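Local coordinates for protein (R)-specific secondary-alkylsulfatase (Pseudomonas sp., PDB 2YHE) that hydrolyses (R)-secondary-alkyl sulfates enantioselectively, with strict inversion of configuration, giving (S)-alcohols and sulfate at a binuclear zinc site, at residues 126-131 and 355-360; 133-138 and 158-163; 66-71 and 117-122; 231-236 and 250-255. All blocks are in the same frame, centred on the assembly; numbering follows the deposited sequence.

Interaction 1 (126-131 and 355-360). With ZN (zinc ion), chain G.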
loop_
_atom_site.group_PDB
_atom_site.type_symbol
_atom_site.label_atom_id
_atom_site.label_comp_id
_atom_site.label_asym_id
_atom_site.label_seq_id
_atom_site.Cartn_x
_atom_site.Cartn_y
_atom_site.Cartn_z
ATOM N N GLN A 126 -9.389 33.597 5.807
ATOM C CA GLN A 126 -9.068 32.304 6.416
ATOM C C GLN A 126 -9.190 32.335 7.937
ATOM O O GLN A 126 -8.692 33.274 8.579
ATOM C CB GLN A 126 -7.667 31.817 6.027
ATOM C CG GLN A 126 -7.626 31.169 4.652
ATOM C CD GLN A 126 -6.325 30.486 4.372
ATOM O OE1 GLN A 126 -5.236 30.986 4.708
ATOM N NE2 GLN A 126 -6.422 29.331 3.733
ATOM N N VAL A 127 -9.839 31.305 8.511
ATOM C CA VAL A 127 -9.910 31.114 9.956
ATOM C C VAL A 127 -8.896 30.015 10.246
ATOM O O VAL A 127 -9.052 28.887 9.784
ATOM C CB VAL A 127 -11.311 30.767 10.522
ATOM C CG1 VAL A 127 -11.271 30.707 12.056
ATOM C CG2 VAL A 127 -12.368 31.773 10.050
ATOM N N ARG A 128 -7.831 30.359 10.968
ATOM C CA ARG A 128 -6.777 29.416 11.296
ATOM C C ARG A 128 -6.625 29.255 12.802
ATOM O O ARG A 128 -6.909 30.196 13.535
ATOM C CB ARG A 128 -5.457 29.899 10.708
ATOM C CG ARG A 128 -5.532 30.438 9.269
ATOM C CD ARG A 128 -4.192 30.320 8.571
ATOM N NE ARG A 128 -3.069 30.609 9.470
ATOM C CZ ARG A 128 -2.327 31.707 9.433
ATOM N NH1 ARG A 128 -2.551 32.637 8.516
ATOM N NH2 ARG A 128 -1.336 31.868 10.289
ATOM N N GLY A 129 -6.183 28.076 13.242
ATOM C CA GLY A 129 -5.919 27.752 14.640
ATOM C C GLY A 129 -7.116 27.625 15.542
ATOM O O GLY A 129 -6.996 27.827 16.748
ATOM N N LEU A 130 -8.273 27.292 14.984
ATOM C CA LEU A 130 -9.520 27.089 15.751
ATOM C C LEU A 130 -9.953 25.634 15.582
ATOM O O LEU A 130 -11.012 25.218 16.062
ATOM C CB LEU A 130 -10.623 28.035 15.241
ATOM C CG LEU A 130 -10.770 29.366 15.976
ATOM C CD1 LEU A 130 -9.730 30.378 15.519
ATOM C CD2 LEU A 130 -12.137 29.935 15.748
ATOM N N ASP A 131 -9.078 24.859 14.921
ATOM C CA ASP A 131 -9.270 23.470 14.554
ATOM C C ASP A 131 -7.926 22.959 13.997
ATOM O O ASP A 131 -7.105 23.805 13.588
ATOM C CB ASP A 131 -10.314 23.464 13.422
ATOM C CG ASP A 131 -10.757 22.122 12.913
ATOM O OD1 ASP A 131 -11.716 21.566 13.476
ATOM O OD2 ASP A 131 -10.176 21.646 11.924
ATOM N N HIS A 355 -3.899 24.079 6.043
ATOM C CA HIS A 355 -3.129 23.981 7.288
ATOM C C HIS A 355 -2.095 25.071 7.187
ATOM O O HIS A 355 -1.579 25.317 6.093
ATOM C CB HIS A 355 -2.416 22.635 7.466
ATOM C CG HIS A 355 -3.343 21.510 7.779
ATOM N ND1 HIS A 355 -3.840 21.305 9.060
ATOM C CD2 HIS A 355 -3.851 20.568 6.957
ATOM C CE1 HIS A 355 -4.623 20.244 8.970
ATOM N NE2 HIS A 355 -4.659 19.760 7.723
ATOM N N ASN A 356 -1.806 25.751 8.309
ATOM C CA ASN A 356 -0.799 26.810 8.386
ATOM C C ASN A 356 -1.050 28.081 7.544
ATOM O O ASN A 356 -2.135 28.301 6.992
ATOM C CB ASN A 356 0.602 26.254 8.192
ATOM C CG ASN A 356 0.876 24.965 8.942
ATOM O OD1 ASN A 356 0.638 23.864 8.449
ATOM N ND2 ASN A 356 1.400 25.062 10.142
ATOM N N TRP A 357 -0.035 28.935 7.491
ATOM C CA TRP A 357 -0.041 30.282 6.922
ATOM C C TRP A 357 0.242 30.357 5.446
ATOM O O TRP A 357 0.929 29.469 4.932
ATOM C CB TRP A 357 0.967 31.170 7.686
ATOM C CG TRP A 357 2.287 30.505 7.872
ATOM C CD1 TRP A 357 3.351 30.548 7.021
ATOM C CD2 TRP A 357 2.616 29.540 8.880
ATOM N NE1 TRP A 357 4.354 29.718 7.471
ATOM C CE2 TRP A 357 3.931 29.085 8.613
ATOM C CE3 TRP A 357 1.933 29.027 10.006
ATOM C CZ2 TRP A 357 4.583 28.158 9.436
ATOM C CZ3 TRP A 357 2.576 28.095 10.803
ATOM C CH2 TRP A 357 3.878 27.660 10.508
ATOM N N PRO A 358 -0.162 31.477 4.774
ATOM C CA PRO A 358 0.139 31.622 3.350
ATOM C C PRO A 358 1.612 31.891 3.025
ATOM O O PRO A 358 2.415 32.176 3.921
ATOM C CB PRO A 358 -0.752 32.817 2.934
ATOM C CG PRO A 358 -1.782 32.940 4.015
ATOM C CD PRO A 358 -0.995 32.606 5.225
ATOM N N VAL A 359 1.975 31.787 1.736
ATOM C CA VAL A 359 3.291 32.185 1.216
ATOM C C VAL A 359 3.068 33.357 0.240
ATOM O O VAL A 359 2.280 33.232 -0.706
ATOM C CB VAL A 359 4.313 31.067 0.830
ATOM C CG1 VAL A 359 3.663 29.727 0.560
ATOM C CG2 VAL A 359 5.258 31.490 -0.287
ATOM N N TRP A 360 3.634 34.537 0.572
ATOM C CA TRP A 360 3.395 35.809 -0.142
ATOM C C TRP A 360 4.421 36.226 -1.168
ATOM O O TRP A 360 5.601 36.368 -0.858
ATOM C CB TRP A 360 3.195 36.983 0.842
ATOM C CG TRP A 360 2.462 36.643 2.106
ATOM C CD1 TRP A 360 2.982 36.025 3.206
ATOM C CD2 TRP A 360 1.073 36.870 2.393
ATOM N NE1 TRP A 360 2.004 35.849 4.157
ATOM C CE2 TRP A 360 0.838 36.410 3.705
ATOM C CE3 TRP A 360 0.018 37.502 1.701
ATOM C CZ2 TRP A 360 -0.423 36.456 4.296
ATOM C CZ3 TRP A 360 -1.225 37.596 2.315
ATOM C CH2 TRP A 360 -1.434 37.081 3.596
HETATM ZN ZN ZN G . -5.892 18.494 6.732
HETATM O O HOH W 1 -3.125 29.554 4.661
HETATM O O HOH W 2 -4.735 16.475 6.937
#
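R128 lays its guanidinium against the backbone of N356 and W357. CA of W357 sits over the centre of one guanidinium face, 3.7 Å above its plane. R128 NH2 comes to 3.5 Å from W357 CB and lies at the edge of the indole. The two planes are turned 63° apart, so they do not stack. R128 CD lies 3.3 Å from the carbonyl O of N356; beyond it the bend at chi3 (-38°) turns the guanidinium along W357 and P358. NH1 then approaches CD of P358 at 3.6 Å. R128 NH2 finds its hydrogen bond outside the two segments, at the carbonyl O of A63.

Q126 works beside it. Its chain is extended beyond CG, with chi2 -170°, and slides past P358 in the opposite direction. Its OE1 lies 2.6 Å from a water oxygen. That water also lies 2.8 Å from N356 O and links the two segments. The other end of the amide, NE2, bonds to T136 OG1.

H355 takes no part in this packing: its NE2 binds a zinc ion at 2.0 Å, in a shell completed by D183, H184, D310 and a water. The same short segment thus carries a metal ligand at one end and the R128 packing just after it.

Strand 124-128 lies in the eight-strand sheet between 116-119 and 135-139. Strand 359-360 edges the second sheet beside 350-352. Helix 103-112 covers the indole of W357, and helix 362-388 packs on V359.

Interaction 2 (133-138 and 158-163)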
loop_
_atom_site.group_PDB
_atom_site.type_symbol
_atom_site.label_atom_id
_atom_site.label_comp_id
_atom_site.label_asym_id
_atom_site.label_seq_id
_atom_site.Cartn_x
_atom_site.Cartn_y
_atom_site.Cartn_z
ATOM N N ALA A 133 -7.359 21.915 11.051
ATOM C CA ALA A 133 -7.347 22.478 9.701
ATOM C C ALA A 133 -7.783 23.967 9.655
ATOM O O ALA A 133 -8.201 24.525 10.662
ATOM C CB ALA A 133 -8.241 21.639 8.798
ATOM N N ASN A 134 -7.672 24.597 8.483
ATOM C CA ASN A 134 -8.103 25.976 8.230
ATOM C C ASN A 134 -9.414 25.956 7.447
ATOM O O ASN A 134 -9.762 24.950 6.813
ATOM C CB ASN A 134 -7.049 26.729 7.389
ATOM C CG ASN A 134 -5.692 26.889 8.029
ATOM O OD1 ASN A 134 -5.530 26.821 9.254
ATOM N ND2 ASN A 134 -4.694 27.153 7.207
ATOM N N MET A 135 -10.139 27.080 7.475
ATOM C CA MET A 135 -11.363 27.272 6.687
ATOM C C MET A 135 -11.134 28.498 5.816
ATOM O O MET A 135 -10.775 29.561 6.329
ATOM C CB MET A 135 -12.602 27.442 7.568
ATOM C CG MET A 135 -13.889 27.646 6.782
ATOM S SD MET A 135 -15.291 28.207 7.825
ATOM C CE MET A 135 -15.973 26.624 8.330
ATOM N N THR A 136 -11.279 28.339 4.499
ATOM C CA THR A 136 -11.163 29.457 3.568
ATOM C C THR A 136 -12.576 29.976 3.282
ATOM O O THR A 136 -13.477 29.189 2.968
ATOM C CB THR A 136 -10.370 29.058 2.340
ATOM O OG1 THR A 136 -9.062 28.677 2.770
ATOM C CG2 THR A 136 -10.270 30.186 1.312
ATOM N N ILE A 137 -12.775 31.291 3.454
ATOM C CA ILE A 137 -14.061 31.957 3.213
ATOM C C ILE A 137 -13.922 32.968 2.071
ATOM O O ILE A 137 -13.186 33.949 2.205
ATOM C CB ILE A 137 -14.690 32.586 4.515
ATOM C CG1 ILE A 137 -14.920 31.521 5.617
ATOM C CG2 ILE A 137 -16.009 33.315 4.188
ATOM C CD1 ILE A 137 -14.753 32.003 7.037
ATOM N N ILE A 138 -14.620 32.711 0.951
ATOM C CA ILE A 138 -14.649 33.603 -0.216
ATOM C C ILE A 138 -15.997 34.321 -0.258
ATOM O O ILE A 138 -17.050 33.671 -0.208
ATOM C CB ILE A 138 -14.329 32.911 -1.584
ATOM C CG1 ILE A 138 -13.102 31.984 -1.512
ATOM C CG2 ILE A 138 -14.154 33.953 -2.704
ATOM C CD1 ILE A 138 -13.170 30.743 -2.490
ATOM N N ALA A 158 -17.850 27.785 15.404
ATOM C CA ALA A 158 -16.948 28.746 16.072
ATOM C C ALA A 158 -16.197 29.630 15.067
ATOM O O ALA A 158 -16.158 30.860 15.206
ATOM C CB ALA A 158 -15.943 27.999 16.942
ATOM N N ALA A 159 -15.618 28.986 14.046
ATOM C CA ALA A 159 -14.859 29.643 12.981
ATOM C C ALA A 159 -15.745 30.626 12.193
ATOM O O ALA A 159 -15.345 31.774 11.945
ATOM C CB ALA A 159 -14.280 28.597 12.052
ATOM N N LEU A 160 -16.964 30.176 11.835
ATOM C CA LEU A 160 -17.920 30.996 11.107
ATOM C C LEU A 160 -18.425 32.165 11.965
ATOM O O LEU A 160 -18.660 33.256 11.439
ATOM C CB LEU A 160 -19.076 30.115 10.629
ATOM C CG LEU A 160 -19.691 30.474 9.298
ATOM C CD1 LEU A 160 -18.651 30.452 8.161
ATOM C CD2 LEU A 160 -20.773 29.515 8.979
ATOM N N ASP A 161 -18.544 31.946 13.292
ATOM C CA ASP A 161 -18.974 32.993 14.210
ATOM C C ASP A 161 -17.926 34.081 14.358
ATOM O O ASP A 161 -18.265 35.259 14.352
ATOM C CB ASP A 161 -19.399 32.413 15.567
ATOM C CG ASP A 161 -20.695 31.617 15.510
ATOM O OD1 ASP A 161 -21.434 31.738 14.488
ATOM O OD2 ASP A 161 -20.961 30.841 16.464
ATOM N N LEU A 162 -16.657 33.692 14.425
ATOM C CA LEU A 162 -15.545 34.636 14.519
ATOM C C LEU A 162 -15.542 35.510 13.267
ATOM O O LEU A 162 -15.374 36.729 13.374
ATOM C CB LEU A 162 -14.201 33.892 14.696
ATOM C CG LEU A 162 -12.907 34.722 14.640
ATOM C CD1 LEU A 162 -12.914 35.890 15.636
ATOM C CD2 LEU A 162 -11.683 33.827 14.860
ATOM N N TYR A 163 -15.798 34.882 12.092
ATOM C CA TYR A 163 -15.879 35.564 10.805
ATOM C C TYR A 163 -17.023 36.579 10.816
ATOM O O TYR A 163 -16.810 37.732 10.449
ATOM C CB TYR A 163 -16.039 34.548 9.650
ATOM C CG TYR A 163 -16.387 35.208 8.331
ATOM C CD1 TYR A 163 -15.419 35.883 7.587
ATOM C CD2 TYR A 163 -17.693 35.202 7.852
ATOM C CE1 TYR A 163 -15.738 36.507 6.388
ATOM C CE2 TYR A 163 -18.030 35.852 6.669
ATOM C CZ TYR A 163 -17.046 36.490 5.933
ATOM O OH TYR A 163 -17.389 37.122 4.767
#
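I137 and Y163 form the close part of this contact. CG2 of I137 sits over one face of the phenol ring, 4.0 Å from its centroid and 18° off the normal, a CH-pi contact. CD1 of the same isoleucine reaches the root of the ring, 3.8 Å from Y163 CG. Both branches therefore run along one tyrosine. The ring is brought over the strand by chi1 of 169°, which sets CG opposite the backbone N. Y163 OH bonds to E139, one residue past the segment.

Helix 153-164 lies on the sheet face here, its axis 10.3 Å from that of strand 135-138 and inclined by 40°. The helix connects strand 144-147 to its parallel neighbour 172-176, a beta-alpha-beta crossover of the metallo-beta-lactamase fold.

Toward the start of the strand the fit is looser. M135 runs extended as far as its sulfur, and SD lies 4.1 Å from L160 CD1 and 4.4 Å from A159 CB. L160 CD1 also touches I137 CD1, at 4.3 Å. I191, from a loop, packs on both M135 and L160. D161, on the helix side turned from the sheet, is exposed to solvent.

Interaction 3 (66-71 and 117-122)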
loop_
_atom_site.group_PDB
_atom_site.type_symbol
_atom_site.label_atom_id
_atom_site.label_comp_id
_atom_site.label_asym_id
_atom_site.label_seq_id
_atom_site.Cartn_x
_atom_site.Cartn_y
_atom_site.Cartn_z
ATOM N N GLY A 66 -2.171 39.942 7.778
ATOM C CA GLY A 66 -3.604 39.907 7.521
ATOM C C GLY A 66 -4.501 39.589 8.699
ATOM O O GLY A 66 -5.716 39.462 8.513
ATOM N N LEU A 67 -3.927 39.455 9.915
ATOM C CA LEU A 67 -4.692 39.144 11.131
ATOM C C LEU A 67 -5.704 40.215 11.469
ATOM O O LEU A 67 -5.328 41.340 11.783
ATOM C CB LEU A 67 -3.755 38.854 12.319
ATOM C CG LEU A 67 -4.400 38.595 13.678
ATOM C CD1 LEU A 67 -5.062 37.219 13.739
ATOM C CD2 LEU A 67 -3.365 38.712 14.777
ATOM N N ILE A 68 -6.985 39.871 11.359
ATOM C CA ILE A 68 -8.112 40.762 11.654
ATOM C C ILE A 68 -8.496 40.674 13.123
ATOM O O ILE A 68 -8.642 41.706 13.774
ATOM C CB ILE A 68 -9.285 40.486 10.696
ATOM C CG1 ILE A 68 -8.988 41.137 9.352
ATOM C CG2 ILE A 68 -10.645 40.974 11.248
ATOM C CD1 ILE A 68 -9.669 40.507 8.292
ATOM N N ALA A 69 -8.646 39.450 13.646
ATOM C CA ALA A 69 -8.990 39.237 15.040
ATOM C C ALA A 69 -8.296 38.014 15.598
ATOM O O ALA A 69 -8.568 36.903 15.132
ATOM C CB ALA A 69 -10.488 39.102 15.190
ATOM N N PRO A 70 -7.434 38.164 16.624
ATOM C CA PRO A 70 -6.786 36.975 17.212
ATOM C C PRO A 70 -7.746 36.111 18.030
ATOM O O PRO A 70 -8.809 36.570 18.459
ATOM C CB PRO A 70 -5.667 37.549 18.091
ATOM C CG PRO A 70 -5.671 38.993 17.857
ATOM C CD PRO A 70 -7.002 39.391 17.305
ATOM N N PHE A 71 -7.366 34.850 18.217
ATOM C CA PHE A 71 -8.109 33.891 19.004
ATOM C C PHE A 71 -7.110 33.160 19.898
ATOM O O PHE A 71 -6.114 32.619 19.409
ATOM C CB PHE A 71 -8.888 32.902 18.119
ATOM C CG PHE A 71 -9.564 31.803 18.910
ATOM C CD1 PHE A 71 -10.843 31.983 19.426
ATOM C CD2 PHE A 71 -8.907 30.601 19.167
ATOM C CE1 PHE A 71 -11.455 30.980 20.176
ATOM C CE2 PHE A 71 -9.515 29.605 19.932
ATOM C CZ PHE A 71 -10.786 29.798 20.425
ATOM N N LEU A 117 -8.879 35.091 12.745
ATOM C CA LEU A 117 -9.449 35.466 11.448
ATOM C C LEU A 117 -8.408 36.264 10.668
ATOM O O LEU A 117 -7.815 37.201 11.210
ATOM C CB LEU A 117 -10.738 36.292 11.623
ATOM C CG LEU A 117 -11.456 36.782 10.355
ATOM C CD1 LEU A 117 -12.020 35.627 9.546
ATOM C CD2 LEU A 117 -12.585 37.735 10.709
ATOM N N PHE A 118 -8.174 35.871 9.398
ATOM C CA PHE A 118 -7.162 36.509 8.562
ATOM C C PHE A 118 -7.727 36.909 7.243
ATOM O O PHE A 118 -8.579 36.209 6.700
ATOM C CB PHE A 118 -5.957 35.581 8.337
ATOM C CG PHE A 118 -5.208 35.159 9.580
ATOM C CD1 PHE A 118 -5.682 34.119 10.382
ATOM C CD2 PHE A 118 -4.014 35.771 9.929
ATOM C CE1 PHE A 118 -4.997 33.729 11.540
ATOM C CE2 PHE A 118 -3.330 35.386 11.081
ATOM C CZ PHE A 118 -3.813 34.353 11.872
ATOM N N GLU A 119 -7.260 38.050 6.725
ATOM C CA GLU A 119 -7.632 38.556 5.412
ATOM C C GLU A 119 -6.427 38.284 4.522
ATOM O O GLU A 119 -5.318 38.745 4.802
ATOM C CB GLU A 119 -7.932 40.063 5.439
ATOM C CG GLU A 119 -8.403 40.622 4.110
ATOM C CD GLU A 119 -8.832 42.075 4.119
ATOM O OE1 GLU A 119 -8.144 42.902 4.758
ATOM O OE2 GLU A 119 -9.844 42.395 3.458
ATOM N N VAL A 120 -6.631 37.497 3.474
ATOM C CA VAL A 120 -5.570 37.217 2.516
ATOM C C VAL A 120 -5.559 38.424 1.577
ATOM O O VAL A 120 -4.517 39.031 1.333
ATOM C CB VAL A 120 -5.806 35.887 1.749
ATOM C CG1 VAL A 120 -4.641 35.587 0.814
ATOM C CG2 VAL A 120 -6.038 34.725 2.707
ATOM N N MET A 121 -6.761 38.787 1.127
ATOM C CA MET A 121 -7.094 39.827 0.180
ATOM C C MET A 121 -8.527 40.240 0.440
ATOM O O MET A 121 -9.300 39.415 0.939
ATOM C CB MET A 121 -7.104 39.194 -1.222
ATOM C CG MET A 121 -5.792 39.230 -1.898
ATOM S SD MET A 121 -5.890 38.281 -3.395
ATOM C CE MET A 121 -6.691 39.436 -4.439
ATOM N N PRO A 122 -8.975 41.419 -0.040
ATOM C CA PRO A 122 -10.413 41.739 0.073
ATOM C C PRO A 122 -11.245 40.625 -0.579
ATOM O O PRO A 122 -10.820 40.094 -1.610
ATOM C CB PRO A 122 -10.535 43.089 -0.659
ATOM C CG PRO A 122 -9.155 43.686 -0.562
ATOM C CD PRO A 122 -8.233 42.506 -0.712
#
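The F118 ring has a leucine on one face and an arginine on the other. CD1 of L67 lies over the first face, 3.9 Å from the ring centroid and 25° off the normal, in a CH-pi contact. It is set toward the CZ rim, 3.6 Å from that atom. R128, from strand 124-128, approaches the opposite face as a cation-pi partner. F118 has chi1 of -61°, which carries its ring under the L67 side chain.

L67 and F118 are a non-hydrogen-bonded pair of antiparallel strands. A69 and L117 are the next, hydrogen-bonded pair. Two residues, I68 and A69, stand opposite the single L117, a classic beta bulge. The carbonyl O of L117 accepts I68 N at 2.8 Å and, more weakly, A69 N at 3.4 Å. L117 N returns a bond to A69 O at 3.0 Å, and E119 N bonds to G66 O at 2.8 Å.

The bulge turns I68 toward the partner strand. Its CG2 meets L117 CD2 at 3.8 Å, while CD1 lies against CB of E119. L162 and Y163 of helix 153-164 pack on L117.

All hydrogen bonds between the two segments are backbone to backbone. The side chains add apolar and CH-pi contacts, so no polar side-chain group takes part in pairing these two segments. The backbone bonds fix the pairing of 67-70, the outermost strand of the sheet within this chain, with one extra residue accommodated opposite L117.

Interaction 4 (231-236 and 250-255). With SO4 (sulfate ion), chain I.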
loop_
_atom_site.group_PDB
_atom_site.type_symbol
_atom_site.label_atom_id
_atom_site.label_comp_id
_atom_site.label_asym_id
_atom_site.label_seq_id
_atom_site.Cartn_x
_atom_site.Cartn_y
_atom_site.Cartn_z
ATOM N N TYR A 231 -2.537 8.811 19.501
ATOM C CA TYR A 231 -1.084 8.813 19.603
ATOM C C TYR A 231 -0.526 9.886 18.674
ATOM O O TYR A 231 0.365 10.645 19.058
ATOM C CB TYR A 231 -0.534 7.450 19.222
ATOM C CG TYR A 231 -0.404 6.532 20.410
ATOM C CD1 TYR A 231 -1.529 6.004 21.033
ATOM C CD2 TYR A 231 0.848 6.182 20.914
ATOM C CE1 TYR A 231 -1.416 5.173 22.143
ATOM C CE2 TYR A 231 0.968 5.367 22.038
ATOM C CZ TYR A 231 -0.171 4.861 22.649
ATOM O OH TYR A 231 -0.068 4.046 23.747
ATOM N N GLN A 232 -1.083 9.971 17.460
ATOM C CA GLN A 232 -0.657 10.944 16.478
ATOM C C GLN A 232 -0.842 12.397 16.987
ATOM O O GLN A 232 0.081 13.217 16.841
ATOM C CB GLN A 232 -1.370 10.702 15.132
ATOM C CG GLN A 232 -0.896 11.665 14.060
ATOM C CD GLN A 232 -1.528 11.494 12.727
ATOM O OE1 GLN A 232 -2.046 10.439 12.376
ATOM N NE2 GLN A 232 -1.441 12.525 11.926
ATOM N N SER A 233 -2.017 12.700 17.571
ATOM C CA SER A 233 -2.337 14.056 18.054
ATOM C C SER A 233 -1.943 14.353 19.488
ATOM O O SER A 233 -1.805 15.523 19.844
ATOM C CB SER A 233 -3.817 14.345 17.896
ATOM O OG SER A 233 -4.566 13.406 18.646
ATOM N N GLY A 234 -1.819 13.309 20.308
ATOM C CA GLY A 234 -1.511 13.453 21.723
ATOM C C GLY A 234 -2.608 14.201 22.465
ATOM O O GLY A 234 -2.298 14.914 23.416
ATOM N N VAL A 235 -3.907 14.049 22.032
ATOM C CA VAL A 235 -5.097 14.712 22.619
ATOM C C VAL A 235 -5.259 14.573 24.109
ATOM O O VAL A 235 -5.784 15.495 24.747
ATOM C CB VAL A 235 -6.461 14.345 21.992
ATOM C CG1 VAL A 235 -6.986 15.455 21.132
ATOM C CG2 VAL A 235 -6.461 12.988 21.291
ATOM N N MET A 236 -4.959 13.377 24.629
ATOM C CA MET A 236 -5.138 13.041 26.028
ATOM C C MET A 236 -3.907 13.357 26.903
ATOM O O MET A 236 -3.952 13.193 28.127
ATOM C CB MET A 236 -5.620 11.581 26.160
ATOM C CG MET A 236 -7.051 11.367 25.642
ATOM S SD MET A 236 -8.338 12.482 26.341
ATOM C CE MET A 236 -8.270 12.056 28.127
ATOM N N PHE A 250 -0.736 21.642 13.055
ATOM C CA PHE A 250 -1.787 22.104 13.968
ATOM C C PHE A 250 -1.337 21.845 15.384
ATOM O O PHE A 250 -0.243 21.287 15.594
ATOM C CB PHE A 250 -3.112 21.369 13.698
ATOM C CG PHE A 250 -3.041 19.864 13.568
ATOM C CD1 PHE A 250 -2.797 19.267 12.337
ATOM C CD2 PHE A 250 -3.242 19.048 14.666
ATOM C CE1 PHE A 250 -2.716 17.880 12.221
ATOM C CE2 PHE A 250 -3.155 17.665 14.549
ATOM C CZ PHE A 250 -2.886 17.091 13.330
ATOM N N LYS A 251 -2.173 22.234 16.369
ATOM C CA LYS A 251 -1.800 22.056 17.764
ATOM C C LYS A 251 -1.999 20.638 18.238
ATOM O O LYS A 251 -1.057 20.022 18.757
ATOM C CB LYS A 251 -2.525 23.064 18.656
ATOM C CG LYS A 251 -2.161 24.517 18.397
ATOM C CD LYS A 251 -0.672 24.860 18.413
ATOM C CE LYS A 251 0.045 24.525 19.692
ATOM N NZ LYS A 251 1.499 24.676 19.538
ATOM N N THR A 252 -3.246 20.143 18.084
ATOM C CA THR A 252 -3.750 18.805 18.450
ATOM C C THR A 252 -5.127 18.660 17.813
ATOM O O THR A 252 -5.470 19.445 16.931
ATOM C CB THR A 252 -3.745 18.587 19.997
ATOM O OG1 THR A 252 -3.968 17.212 20.273
ATOM C CG2 THR A 252 -4.773 19.444 20.739
ATOM N N THR A 253 -5.920 17.671 18.268
ATOM C CA THR A 253 -7.278 17.475 17.749
ATOM C C THR A 253 -8.337 17.991 18.720
ATOM O O THR A 253 -8.026 18.305 19.870
ATOM C CB THR A 253 -7.494 16.070 17.177
ATOM O OG1 THR A 253 -7.121 15.092 18.140
ATOM C CG2 THR A 253 -6.718 15.844 15.914
ATOM N N ALA A 254 -9.568 18.143 18.233
ATOM C CA ALA A 254 -10.712 18.622 19.004
ATOM C C ALA A 254 -11.250 17.520 19.891
ATOM O O ALA A 254 -11.469 16.393 19.431
ATOM C CB ALA A 254 -11.802 19.112 18.064
ATOM N N THR A 255 -11.474 17.844 21.166
ATOM C CA THR A 255 -11.991 16.890 22.158
ATOM C C THR A 255 -13.481 17.063 22.338
ATOM O O THR A 255 -13.977 18.169 22.133
ATOM C CB THR A 255 -11.260 17.024 23.502
ATOM O OG1 THR A 255 -11.274 18.397 23.916
ATOM C CG2 THR A 255 -9.850 16.508 23.448
HETATM S S SO4 I . -2.358 12.942 7.971
HETATM O O1 SO4 I . -2.417 14.426 8.072
HETATM O O2 SO4 I . -1.071 12.538 7.410
HETATM O O3 SO4 I . -2.552 12.358 9.273
HETATM O O4 SO4 I . -3.444 12.508 7.121
#
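T252 OG1 donates to the carbonyl O of S233 at 2.8 Å. The hydroxyl stands well above the carbonyl plane, 54° out of it. Its chi1 of -168° swings OG1 to the far side from the backbone N and points it at the end of helix 222-233. G234, with positive phi, follows S233 and breaks the helix there.

A second hydroxyl bond lies next to the first. S233 OG and T253 OG1 are 3.1 Å apart, and either could be the donor. S233 OG also bonds to the carbonyl O of G229, one helical turn back. It is thus held by both its own helix and the loop.

V235 fills the other end of the contact. It crosses T253 at about a right angle, and its CG1 meets CG2 of T255 at 3.8 Å. T255 OG1 bonds to V82 O.

Q232, just before S233, reaches out on an extended chain. Its NE2 donates to sulfate O3 at 2.9 Å, nearly straight at 178°. N318, T321, R323, R328 and Y417 bind the same ion. The helix end held by T252 and T253 therefore borders the sulfate-binding pocket of this type III sulfatase.

In the fold
Interactions 1, 2 and 3 form a cluster, each centre about 10 Å from the other two. All three use the eight-strand sheet, where 67-70, 116-119, 124-128 and 135-139 are successive neighbours. Interaction 3 closes first along the chain. Interaction 1 then brings together segments 224 residues apart, one on each of two sheets, and interactions 2 and 4 lie within that span in series. Interaction 4 lies apart, with centres about 17, 20 and 25 Å from interactions 1, 2 and 3. H355 of interaction 1 still touches F250 of interaction 4. The zinc end of interaction 1 thus meets the loop beside the sulfate pocket, while interaction 3 lies away from the zinc and sulfate sites.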